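Local coordinates for protein MmoQ (PDB 3P3Q) that is a response regulator that probably makes cyclic di-GMP from GTP in its full-length form, this chain holding its all-helical HDOD domain, at residues T55-A60 and P123-T128; L175-L180 and V188-L193. The protein carries 4 engineered substitutions. One frame throughout, in Å; residues are numbered along the deposited sequence.

In the fold
Both contacts lie within the HDOD domain, in series along the chain, and their centres are about 13 Å apart. Interaction 1 sets the loop between helices 38-49 and 62-69 against the first turns of helix 123-132; interaction 2 pairs helices 172-182 and 187-196. They meet directly: E125 O of interaction 1 lies 3.3 Å from F189 CE2 of interaction 2, a packing contact. F185, in the turn between the two helices of interaction 2, forms a second bridge, touching A60 and T128 as well as L180. Interaction 2 is the more buried of the two. Neither includes a metal or ligand: both are HDOD packing, whereas cyclic di-GMP synthesis would belong to the full-length protein's GGDEF domain.

Interaction 1 of 2, residues T55-A60 and P123-T128; sequences TRRPVA and PKEAFT
E125, near the start of helix 123-132, lies along A60 in the loop that joins helices 38-49 and 62-69, so this contact ties two parts of the helical HDOD fold. The E125 side chain leaves the helix with CG anti to the carbonyl carbon (chi1 -56°), which sends its extended chain along the loop. From CB outward, CB faces both A60 O and the A60 methyl. CG comes next, 3.6 Å from A60 CB, and CD lies equally near, with E125 CD to A60 CB also 3.6 Å. At the tip, OE1 stays beside the A60 methyl while OE2 reaches R57 NH1, 3.5 Å away, in a long salt bridge. The guanidinium and carboxylate planes are 35° apart, and the approach to the guanidinium is oblique. E125 OE2 also accepts from a water at 2.9 Å. The same water, its oxygen 3.2 Å from A60 N, accepts the A60 N-H and so links the carboxylate to the loop backbone. The A60 carbonyl is engaged at the helix itself: the CA-H of E125 points to A60 O (CA to O 3.3 Å, 153° at the hydrogen). Beside it, one helical turn further on, stands T128, whose side chain also packs on F185 and helix 38-49. T128 OG1 has a single proton and two possible acceptors, A60 O at 2.7 Å and K124 O at 3.1 Å.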
ATOM      1  N   THR A  55     -11.149 -11.273 -17.506  1.00 83.93           N
ATOM      2  CA  THR A  55     -12.074 -10.969 -18.603  1.00 89.12           C
ATOM      3  C   THR A  55     -12.048  -9.497 -19.042  1.00 92.78           C
ATOM      4  O   THR A  55     -12.769  -9.103 -19.966  1.00 95.39           O
ATOM      5  CB  THR A  55     -13.537 -11.357 -18.234  1.00116.81           C
ATOM      6  OG1 THR A  55     -14.387 -11.209 -19.379  1.00120.95           O
ATOM      7  CG2 THR A  55     -14.065 -10.477 -17.110  1.00112.84           C
ATOM      8  N   ARG A  56     -11.218  -8.689 -18.385  1.00 86.35           N
ATOM      9  CA  ARG A  56     -11.164  -7.254 -18.665  1.00 81.27           C
ATOM     10  C   ARG A  56     -10.025  -6.598 -17.903  1.00 72.30           C
ATOM     11  O   ARG A  56      -9.440  -7.212 -17.012  1.00 71.29           O
ATOM     12  CB  ARG A  56     -12.478  -6.598 -18.258  1.00 78.62           C
ATOM     13  CG  ARG A  56     -12.915  -6.946 -16.845  1.00 77.52           C
ATOM     14  CD  ARG A  56     -14.295  -6.391 -16.554  1.00 79.77           C
ATOM     15  NE  ARG A  56     -14.838  -6.885 -15.293  1.00 78.66           N
ATOM     16  CZ  ARG A  56     -14.572  -6.345 -14.110  1.00 72.96           C
ATOM     17  NH1 ARG A  56     -13.758  -5.297 -14.038  1.00 72.25           N
ATOM     18  NH2 ARG A  56     -15.113  -6.851 -13.003  1.00 62.95           N
ATOM     19  N   ARG A  57      -9.713  -5.350 -18.248  1.00 59.83           N
ATOM     20  CA  ARG A  57      -8.699  -4.620 -17.504  1.00 58.19           C
ATOM     21  C   ARG A  57      -9.137  -4.451 -16.045  1.00 57.07           C
ATOM     22  O   ARG A  57     -10.309  -4.232 -15.761  1.00 57.83           O
ATOM     23  CB  ARG A  57      -8.389  -3.256 -18.131  1.00 56.65           C
ATOM     24  CG  ARG A  57      -7.187  -2.579 -17.471  1.00 65.96           C
ATOM     25  CD  ARG A  57      -6.973  -1.135 -17.884  1.00 79.66           C
ATOM     26  NE  ARG A  57      -8.166  -0.293 -17.726  1.00 85.84           N
ATOM     27  CZ  ARG A  57      -8.559   0.291 -16.591  1.00 74.54           C
ATOM     28  NH1 ARG A  57      -7.878   0.124 -15.458  1.00 72.10           N
ATOM     29  NH2 ARG A  57      -9.649   1.043 -16.597  1.00 64.64           N
ATOM     30  N   PRO A  58      -8.182  -4.559 -15.115  1.00 47.40           N
ATOM     31  CA  PRO A  58      -8.460  -4.482 -13.685  1.00 47.01           C
ATOM     32  C   PRO A  58      -8.526  -3.054 -13.150  1.00 48.84           C
ATOM     33  O   PRO A  58      -7.862  -2.160 -13.693  1.00 47.63           O
ATOM     34  CB  PRO A  58      -7.253  -5.197 -13.083  1.00 47.58           C
ATOM     35  CG  PRO A  58      -6.153  -4.895 -14.027  1.00 40.16           C
ATOM     36  CD  PRO A  58      -6.788  -4.954 -15.379  1.00 42.55           C
ATOM     37  N   VAL A  59      -9.317  -2.842 -12.095  1.00 38.69           N
ATOM     38  CA  VAL A  59      -9.291  -1.562 -11.399  1.00 39.75           C
ATOM     39  C   VAL A  59      -8.021  -1.495 -10.557  1.00 37.28           C
ATOM     40  O   VAL A  59      -7.529  -2.522 -10.100  1.00 36.69           O
ATOM     41  CB  VAL A  59     -10.552  -1.322 -10.525  1.00 59.23           C
ATOM     42  CG1 VAL A  59     -11.753  -1.038 -11.401  1.00 62.83           C
ATOM     43  CG2 VAL A  59     -10.824  -2.503  -9.620  1.00 55.40           C
ATOM     44  N   ALA A  60      -7.474  -0.294 -10.385  1.00 30.37           N
ATOM     45  CA  ALA A  60      -6.226  -0.129  -9.651  1.00 32.80           C
ATOM     46  C   ALA A  60      -6.306   1.114  -8.785  1.00 33.20           C
ATOM     47  O   ALA A  60      -5.283   1.690  -8.410  1.00 28.72           O
ATOM     48  CB  ALA A  60      -5.044  -0.028 -10.605  1.00 38.58           C
ATOM     49  N   PRO A 123      -1.774   8.363 -12.298  1.00 46.46           N
ATOM     50  CA  PRO A 123      -1.515   8.864 -10.943  1.00 49.85           C
ATOM     51  C   PRO A 123      -2.377   8.212  -9.861  1.00 52.57           C
ATOM     52  O   PRO A 123      -1.852   7.865  -8.802  1.00 52.05           O
ATOM     53  CB  PRO A 123      -1.856  10.349 -11.061  1.00 45.52           C
ATOM     54  CG  PRO A 123      -1.478  10.680 -12.477  1.00 48.98           C
ATOM     55  CD  PRO A 123      -1.850   9.457 -13.282  1.00 48.25           C
ATOM     56  N   LYS A 124      -3.675   8.072 -10.116  1.00 50.20           N
ATOM     57  CA  LYS A 124      -4.582   7.472  -9.148  1.00 51.00           C
ATOM     58  C   LYS A 124      -4.163   6.036  -8.875  1.00 46.26           C
ATOM     59  O   LYS A 124      -4.280   5.544  -7.752  1.00 50.32           O
ATOM     60  CB  LYS A 124      -6.030   7.518  -9.648  1.00 53.71           C
ATOM     61  CG  LYS A 124      -6.764   8.817  -9.347  1.00 61.23           C
ATOM     62  CD  LYS A 124      -8.076   8.915 -10.141  1.00 72.24           C
ATOM     63  CE  LYS A 124      -8.851  10.213  -9.845  1.00 75.70           C
ATOM     64  NZ  LYS A 124      -8.087  11.463 -10.161  1.00 74.56           N
ATOM     65  N   GLU A 125      -3.652   5.373  -9.903  1.00 32.18           N
ATOM     66  CA  GLU A 125      -3.274   3.969  -9.783  1.00 31.95           C
ATOM     67  C   GLU A 125      -1.893   3.813  -9.182  1.00 32.17           C
ATOM     68  O   GLU A 125      -1.601   2.821  -8.508  1.00 38.43           O
ATOM     69  CB  GLU A 125      -3.322   3.271 -11.146  1.00 38.11           C
ATOM     70  CG  GLU A 125      -4.671   3.376 -11.858  1.00 44.47           C
ATOM     71  CD  GLU A 125      -4.753   2.512 -13.085  1.00 47.67           C
ATOM     72  OE1 GLU A 125      -3.695   2.072 -13.572  1.00 44.49           O
ATOM     73  OE2 GLU A 125      -5.879   2.264 -13.560  1.00 63.01           O
ATOM     74  N   ALA A 126      -1.030   4.785  -9.447  1.00 29.11           N
ATOM     75  CA  ALA A 126       0.323   4.744  -8.919  1.00 35.35           C
ATOM     76  C   ALA A 126       0.225   5.048  -7.430  1.00 41.60           C
ATOM     77  O   ALA A 126       0.972   4.491  -6.613  1.00 47.05           O
ATOM     78  CB  ALA A 126       1.217   5.749  -9.634  1.00 29.96           C
ATOM     79  N   PHE A 127      -0.727   5.908  -7.078  1.00 34.62           N
ATOM     80  CA  PHE A 127      -1.044   6.137  -5.675  1.00 35.85           C
ATOM     81  C   PHE A 127      -1.224   4.788  -4.955  1.00 33.87           C
ATOM     82  O   PHE A 127      -0.602   4.518  -3.927  1.00 27.44           O
ATOM     83  CB  PHE A 127      -2.315   6.981  -5.537  1.00 31.38           C
ATOM     84  CG  PHE A 127      -2.762   7.148  -4.117  1.00 29.08           C
ATOM     85  CD1 PHE A 127      -3.572   6.188  -3.513  1.00 23.89           C
ATOM     86  CD2 PHE A 127      -2.348   8.240  -3.371  1.00 27.64           C
ATOM     87  CE1 PHE A 127      -3.968   6.318  -2.184  1.00 27.13           C
ATOM     88  CE2 PHE A 127      -2.741   8.392  -2.039  1.00 35.22           C
ATOM     89  CZ  PHE A 127      -3.554   7.429  -1.439  1.00 31.39           C
ATOM     90  N   THR A 128      -2.068   3.940  -5.534  1.00 34.48           N
ATOM     91  CA  THR A 128      -2.410   2.644  -4.962  1.00 32.64           C
ATOM     92  C   THR A 128      -1.212   1.705  -4.846  1.00 35.79           C
ATOM     93  O   THR A 128      -0.976   1.118  -3.793  1.00 30.28           O
ATOM     94  CB  THR A 128      -3.513   1.965  -5.780  1.00 32.56           C
ATOM     95  OG1 THR A 128      -4.567   2.912  -6.055  1.00 30.93           O
ATOM     96  CG2 THR A 128      -4.072   0.774  -5.009  1.00 25.93           C
TER
HETATM   97  O   HOH W   1      -8.556   1.850 -12.446  1.00 32.18           O

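Interaction 2 of 2, residues L175-L180 and V188-L193; sequences LTRMLL and VFIDAL
T176 meets L193 methyl to methyl, with T176 CG2 3.5 Å from L193 CD2. The hydroxyl on the other branch is engaged elsewhere, OG1 being hydrogen-bonded with G136 N and H172 O, which leaves the methyl to face helix 187-196. R177 touches with the aliphatic part of its chain: its CG lies 3.8 Å from L193 CD2, and its CB is 4.2 Å from I190 CG2. R177 CD passes I190 O at 4.1 Å, and only beyond it does chi3 (-54°) bend the chain, turning NE aside. The two segments form an antiparallel helical hairpin of the HDOD domain; their axes run at 176° and approach to 10.2 Å, a spacing bridged by side chains. L180, last of the touching residues in 175-180, completes the set around the same leucine methyl, its CD1 3.9 Å from L193 CD2, with the two side chains at about a right angle. With CG anti to the backbone N (chi1 167°), L193 extends toward helix 172-182, and chi2 sets CD2 among the three partners. L180 also meets I190 from its backbone side, where I190 CD1 sits 4.1 Å from L180 C; L129 and L132 of helix 123-132 pack on the L180 side chain.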
ATOM      1  N   LEU A 175       5.712 -11.719  -0.548  1.00 30.56           N
ATOM      2  CA  LEU A 175       4.323 -11.616  -0.096  1.00 33.86           C
ATOM      3  C   LEU A 175       3.615 -10.421  -0.745  1.00 28.79           C
ATOM      4  O   LEU A 175       2.532 -10.569  -1.290  1.00 33.05           O
ATOM      5  CB  LEU A 175       4.231 -11.498   1.429  1.00 35.11           C
ATOM      6  CG  LEU A 175       3.426 -12.582   2.149  1.00 38.99           C
ATOM      7  CD1 LEU A 175       3.161 -12.195   3.602  1.00 29.24           C
ATOM      8  CD2 LEU A 175       2.121 -12.896   1.424  1.00 35.25           C
ATOM      9  N   THR A 176       4.215  -9.237  -0.678  1.00 30.63           N
ATOM     10  CA  THR A 176       3.608  -8.073  -1.318  1.00 28.33           C
ATOM     11  C   THR A 176       3.197  -8.433  -2.737  1.00 33.09           C
ATOM     12  O   THR A 176       2.060  -8.192  -3.151  1.00 35.20           O
ATOM     13  CB  THR A 176       4.549  -6.859  -1.347  1.00 27.75           C
ATOM     14  OG1 THR A 176       4.746  -6.380  -0.015  1.00 31.60           O
ATOM     15  CG2 THR A 176       3.941  -5.729  -2.170  1.00 17.81           C
ATOM     16  N   ARG A 177       4.113  -9.050  -3.473  1.00 32.05           N
ATOM     17  CA  ARG A 177       3.865  -9.348  -4.874  1.00 29.83           C
ATOM     18  C   ARG A 177       2.755 -10.373  -5.105  1.00 36.48           C
ATOM     19  O   ARG A 177       1.940 -10.216  -6.016  1.00 39.42           O
ATOM     20  CB  ARG A 177       5.157  -9.758  -5.572  1.00 31.63           C
ATOM     21  CG  ARG A 177       6.230  -8.677  -5.515  1.00 37.42           C
ATOM     22  CD  ARG A 177       7.312  -8.870  -6.589  1.00 43.83           C
ATOM     23  NE  ARG A 177       7.924 -10.202  -6.551  1.00 47.94           N
ATOM     24  CZ  ARG A 177       8.849 -10.584  -5.674  1.00 48.25           C
ATOM     25  NH1 ARG A 177       9.273  -9.744  -4.740  1.00 50.04           N
ATOM     26  NH2 ARG A 177       9.343 -11.811  -5.720  1.00 51.06           N
HETATM   27  N   MSE A 178       2.702 -11.418  -4.290  1.00 35.75           N
HETATM   28  CA  MSE A 178       1.637 -12.408  -4.461  1.00 32.03           C
HETATM   29  C   MSE A 178       0.271 -11.858  -4.065  1.00 22.85           C
HETATM   30  O   MSE A 178      -0.759 -12.266  -4.602  1.00 33.15           O
HETATM   31  CB  MSE A 178       1.928 -13.673  -3.658  1.00 34.14           C
HETATM   32  CG  MSE A 178       3.216 -14.397  -4.046  1.00 34.72           C
HETATM   33 SE   MSE A 178       3.809 -15.513  -2.548  1.00 91.82          SE
HETATM   34  CE  MSE A 178       2.277 -16.740  -2.442  1.00 55.56           C
ATOM     35  N   LEU A 179       0.266 -10.949  -3.104  1.00 26.03           N
ATOM     36  CA  LEU A 179      -0.970 -10.307  -2.667  1.00 35.09           C
ATOM     37  C   LEU A 179      -1.502  -9.416  -3.799  1.00 34.47           C
ATOM     38  O   LEU A 179      -2.670  -9.511  -4.206  1.00 34.63           O
ATOM     39  CB  LEU A 179      -0.688  -9.475  -1.418  1.00 28.99           C
ATOM     40  CG  LEU A 179      -1.166  -9.861  -0.015  1.00 29.50           C
ATOM     41  CD1 LEU A 179      -1.922 -11.163   0.058  1.00 27.16           C
ATOM     42  CD2 LEU A 179      -0.022  -9.839   0.961  1.00 31.64           C
ATOM     43  N   LEU A 180      -0.624  -8.561  -4.317  1.00 36.80           N
ATOM     44  CA  LEU A 180      -0.969  -7.676  -5.426  1.00 37.30           C
ATOM     45  C   LEU A 180      -1.465  -8.457  -6.637  1.00 41.20           C
ATOM     46  O   LEU A 180      -2.316  -7.975  -7.387  1.00 43.63           O
ATOM     47  CB  LEU A 180       0.226  -6.804  -5.812  1.00 34.56           C
ATOM     48  CG  LEU A 180       0.645  -5.791  -4.748  1.00 36.72           C
ATOM     49  CD1 LEU A 180       1.574  -4.744  -5.324  1.00 34.82           C
ATOM     50  CD2 LEU A 180      -0.589  -5.138  -4.210  1.00 37.48           C
ATOM     51  N   VAL A 188       2.280  -4.993 -15.075  1.00 49.25           N
ATOM     52  CA  VAL A 188       3.310  -3.977 -15.153  1.00 54.53           C
ATOM     53  C   VAL A 188       3.651  -3.372 -13.790  1.00 52.27           C
ATOM     54  O   VAL A 188       4.803  -3.038 -13.521  1.00 53.21           O
ATOM     55  CB  VAL A 188       2.887  -2.865 -16.106  1.00 59.47           C
ATOM     56  CG1 VAL A 188       3.875  -1.717 -16.036  1.00 58.29           C
ATOM     57  CG2 VAL A 188       2.761  -3.424 -17.529  1.00 61.40           C
ATOM     58  N   PHE A 189       2.652  -3.230 -12.927  1.00 46.78           N
ATOM     59  CA  PHE A 189       2.896  -2.666 -11.609  1.00 48.31           C
ATOM     60  C   PHE A 189       3.728  -3.630 -10.785  1.00 44.76           C
ATOM     61  O   PHE A 189       4.587  -3.217 -10.009  1.00 48.48           O
ATOM     62  CB  PHE A 189       1.584  -2.400 -10.872  1.00 53.24           C
ATOM     63  CG  PHE A 189       0.834  -1.173 -11.347  1.00 61.82           C
ATOM     64  CD1 PHE A 189       0.737  -0.869 -12.698  1.00 65.64           C
ATOM     65  CD2 PHE A 189       0.185  -0.353 -10.436  1.00 61.74           C
ATOM     66  CE1 PHE A 189       0.035   0.249 -13.124  1.00 65.64           C
ATOM     67  CE2 PHE A 189      -0.522   0.756 -10.856  1.00 68.03           C
ATOM     68  CZ  PHE A 189      -0.596   1.060 -12.206  1.00 67.00           C
ATOM     69  N   ILE A 190       3.453  -4.920 -10.945  1.00 40.31           N
ATOM     70  CA  ILE A 190       4.100  -5.949 -10.134  1.00 43.06           C
ATOM     71  C   ILE A 190       5.552  -6.113 -10.534  1.00 44.98           C
ATOM     72  O   ILE A 190       6.410  -6.390  -9.701  1.00 46.40           O
ATOM     73  CB  ILE A 190       3.389  -7.310 -10.261  1.00 49.26           C
ATOM     74  CG1 ILE A 190       1.926  -7.193  -9.831  1.00 49.74           C
ATOM     75  CG2 ILE A 190       4.082  -8.349  -9.413  1.00 50.82           C
ATOM     76  CD1 ILE A 190       1.211  -8.505  -9.784  1.00 48.03           C
ATOM     77  N   ASP A 191       5.820  -5.937 -11.821  1.00 55.40           N
ATOM     78  CA  ASP A 191       7.176  -6.020 -12.335  1.00 57.08           C
ATOM     79  C   ASP A 191       7.969  -4.815 -11.845  1.00 57.71           C
ATOM     80  O   ASP A 191       9.091  -4.955 -11.337  1.00 54.53           O
ATOM     81  CB  ASP A 191       7.154  -6.042 -13.859  1.00 63.42           C
ATOM     82  CG  ASP A 191       6.331  -7.181 -14.411  1.00 61.34           C
ATOM     83  OD1 ASP A 191       6.350  -8.274 -13.805  1.00 52.31           O
ATOM     84  OD2 ASP A 191       5.667  -6.975 -15.450  1.00 66.34           O
ATOM     85  N   ALA A 192       7.369  -3.633 -11.994  1.00 50.12           N
ATOM     86  CA  ALA A 192       7.981  -2.397 -11.528  1.00 43.67           C
ATOM     87  C   ALA A 192       8.376  -2.517 -10.066  1.00 44.58           C
ATOM     88  O   ALA A 192       9.496  -2.192  -9.687  1.00 56.23           O
ATOM     89  CB  ALA A 192       7.038  -1.218 -11.737  1.00 47.25           C
ATOM     90  N   LEU A 193       7.453  -2.996  -9.244  1.00 47.47           N
ATOM     91  CA  LEU A 193       7.722  -3.198  -7.826  1.00 44.92           C
ATOM     92  C   LEU A 193       8.895  -4.153  -7.590  1.00 49.01           C
ATOM     93  O   LEU A 193       9.774  -3.877  -6.771  1.00 48.56           O
ATOM     94  CB  LEU A 193       6.477  -3.732  -7.120  1.00 30.68           C
ATOM     95  CG  LEU A 193       6.687  -4.286  -5.716  1.00 31.89           C
ATOM     96  CD1 LEU A 193       7.076  -3.170  -4.752  1.00 40.07           C
ATOM     97  CD2 LEU A 193       5.442  -5.013  -5.241  1.00 29.45           C
TER